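Local coordinates for protein peptide methionine sulfoxide reductase msrA/msrB (Neisseria gonorrhoeae, PDB 2H30) that probably passes electrons from DsbD through its thioredoxin-type domain to downstream reductases that repair methionine sulfoxide in proteins, at residues Q115-S120 with G132-I137. The protein carries 2 engineered substitutions. Sequence-based numbering, arbitrary orientation.
Sequences QNLNIS and GDVQRI
L117 and I137 meet where the turn after helix 112-116 faces edge strand 134-139; the side chains that meet are all apolar, and no hydrogen bond joins the two segments. The closest approach is made by the delta methyl of I137: CD1 lies 3.4 Å from the carbonyl O of L117 and also reaches that residue's CB, 4.0 Å away. The other end of L117 serves a second partner. With CG anti to its carbonyl carbon (chi1 -58°), its branch extends toward the start of the strand, and CD2 meets CG2 of V134 at 3.7 Å. One leucine thus spans V134 and I137. I119 makes a slacker junction, its CG1-CD1 arm lying across the gamma methyl of I137, with CD1 to CG2 at 4.1 Å. I119 is buried, whereas V134 and I137 remain exposed, so the inner side of the contact is covered by protein and its strand side borders solvent. At N118 the helix ends in a Schellman motif, with positive phi (57°) and two bonds back into the last turn, one of them from N118 N to Q115 O at 3.1 Å. On the strand, Q135 and R136 form a classic beta bulge opposite L127. After the bulge, the side chain of I137 again heads toward the turn, as does that of V134 before it. In this thioredoxin-type fold, L117 and I119 continue inward onto F45 of strand 41-45, touching A126 and S124 of strand 124-128 respectively, while V16 of helix 16-20 packs against both L117 and V134.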
loop_
_atom_site.group_PDB
_atom_site.type_symbol
_atom_site.label_atom_id
_atom_site.label_comp_id
_atom_site.label_asym_id
_atom_site.label_seq_id
_atom_site.Cartn_x
_atom_site.Cartn_y
_atom_site.Cartn_z
ATOM N N GLN A 115 -9.135 8.370 -2.878
ATOM C CA GLN A 115 -10.002 9.219 -3.692
ATOM C C GLN A 115 -9.210 9.960 -4.782
ATOM O O GLN A 115 -9.666 9.991 -5.932
ATOM C CB GLN A 115 -10.727 10.222 -2.796
ATOM C CG GLN A 115 -11.768 9.529 -1.948
ATOM C CD GLN A 115 -12.480 10.534 -1.093
ATOM O OE1 GLN A 115 -13.091 11.461 -1.623
ATOM N NE2 GLN A 115 -12.334 10.433 0.210
ATOM N N ASN A 116 -8.055 10.534 -4.444
ATOM C CA ASN A 116 -7.195 11.204 -5.439
ATOM C C ASN A 116 -6.784 10.280 -6.571
ATOM O O ASN A 116 -6.628 10.692 -7.696
ATOM C CB ASN A 116 -5.934 11.790 -4.788
ATOM C CG ASN A 116 -6.218 12.926 -3.830
ATOM O OD1 ASN A 116 -5.344 13.276 -3.009
ATOM N ND2 ASN A 116 -7.411 13.483 -3.894
ATOM N N LEU A 117 -6.543 9.005 -6.234
ATOM C CA LEU A 117 -6.115 8.050 -7.223
ATOM C C LEU A 117 -7.253 7.291 -7.884
ATOM O O LEU A 117 -6.995 6.422 -8.735
ATOM C CB LEU A 117 -5.069 7.084 -6.609
ATOM C CG LEU A 117 -3.823 7.724 -6.027
ATOM C CD1 LEU A 117 -2.789 6.621 -5.629
ATOM C CD2 LEU A 117 -3.188 8.675 -6.923
ATOM N N ASN A 118 -8.508 7.604 -7.521
ATOM C CA ASN A 118 -9.670 6.892 -8.055
ATOM C C ASN A 118 -9.612 5.377 -7.786
ATOM O O ASN A 118 -9.949 4.553 -8.659
ATOM C CB ASN A 118 -9.886 7.217 -9.559
ATOM C CG ASN A 118 -11.228 6.766 -10.090
ATOM O OD1 ASN A 118 -12.224 6.699 -9.357
ATOM N ND2 ASN A 118 -11.254 6.417 -11.370
ATOM N N ILE A 119 -9.218 5.045 -6.547
ATOM C CA ILE A 119 -9.186 3.638 -6.154
ATOM C C ILE A 119 -10.547 3.341 -5.525
ATOM O O ILE A 119 -10.937 4.013 -4.580
ATOM C CB ILE A 119 -7.979 3.307 -5.287
ATOM C CG1 ILE A 119 -6.739 3.330 -6.258
ATOM C CG2 ILE A 119 -8.208 1.940 -4.599
ATOM C CD1 ILE A 119 -5.464 2.933 -5.668
ATOM N N SER A 120 -11.221 2.320 -6.051
ATOM C CA SER A 120 -12.564 1.984 -5.580
ATOM C C SER A 120 -12.722 0.505 -5.236
ATOM O O SER A 120 -13.787 0.078 -4.687
ATOM C CB SER A 120 -13.661 2.368 -6.637
ATOM O OG SER A 120 -13.298 1.802 -7.897
ATOM N N GLY A 132 7.972 11.327 -6.854
ATOM C CA GLY A 132 6.701 11.526 -6.200
ATOM C C GLY A 132 5.493 11.435 -7.129
ATOM O O GLY A 132 4.364 11.568 -6.668
ATOM N N ASP A 133 5.730 11.185 -8.416
ATOM C CA ASP A 133 4.653 11.122 -9.409
ATOM C C ASP A 133 3.986 9.740 -9.454
ATOM O O ASP A 133 4.678 8.698 -9.285
ATOM C CB ASP A 133 5.202 11.463 -10.794
ATOM C CG ASP A 133 6.421 10.579 -11.202
ATOM O OD1 ASP A 133 7.410 10.492 -10.421
ATOM O OD2 ASP A 133 6.386 9.983 -12.314
ATOM N N VAL A 134 2.677 9.714 -9.693
ATOM C CA VAL A 134 1.990 8.430 -9.848
ATOM C C VAL A 134 2.326 7.859 -11.216
ATOM O O VAL A 134 2.110 8.485 -12.272
ATOM C CB VAL A 134 0.485 8.604 -9.767
ATOM C CG1 VAL A 134 -0.232 7.245 -9.945
ATOM C CG2 VAL A 134 0.129 9.165 -8.369
ATOM N N GLN A 135 2.868 6.626 -11.229
ATOM C CA GLN A 135 3.285 5.967 -12.475
ATOM C C GLN A 135 2.378 4.842 -12.943
ATOM O O GLN A 135 2.252 4.587 -14.140
ATOM C CB GLN A 135 4.707 5.451 -12.357
ATOM C CG GLN A 135 5.635 6.639 -12.124
ATOM C CD GLN A 135 7.055 6.270 -12.000
ATOM O OE1 GLN A 135 7.385 5.218 -11.499
ATOM N NE2 GLN A 135 7.930 7.237 -12.322
ATOM N N ARG A 136 1.714 4.168 -12.010
ATOM C CA ARG A 136 0.898 3.042 -12.395
ATOM C C ARG A 136 -0.095 2.778 -11.271
ATOM O O ARG A 136 0.241 2.920 -10.081
ATOM C CB ARG A 136 1.798 1.769 -12.521
ATOM C CG ARG A 136 1.133 0.515 -13.044
ATOM C CD ARG A 136 0.988 0.611 -14.606
ATOM N NE ARG A 136 0.445 -0.617 -15.152
ATOM C CZ ARG A 136 1.217 -1.562 -15.679
ATOM N NH1 ARG A 136 2.539 -1.384 -15.718
ATOM N NH2 ARG A 136 0.638 -2.643 -16.173
ATOM N N ILE A 137 -1.317 2.436 -11.659
ATOM C CA ILE A 137 -2.340 1.923 -10.704
ATOM C C ILE A 137 -2.874 0.611 -11.258
ATOM O O ILE A 137 -3.200 0.473 -12.455
ATOM C CB ILE A 137 -3.537 2.903 -10.559
ATOM C CG1 ILE A 137 -3.046 4.227 -9.951
ATOM C CG2 ILE A 137 -4.591 2.303 -9.652
ATOM C CD1 ILE A 137 -4.028 5.396 -10.119
#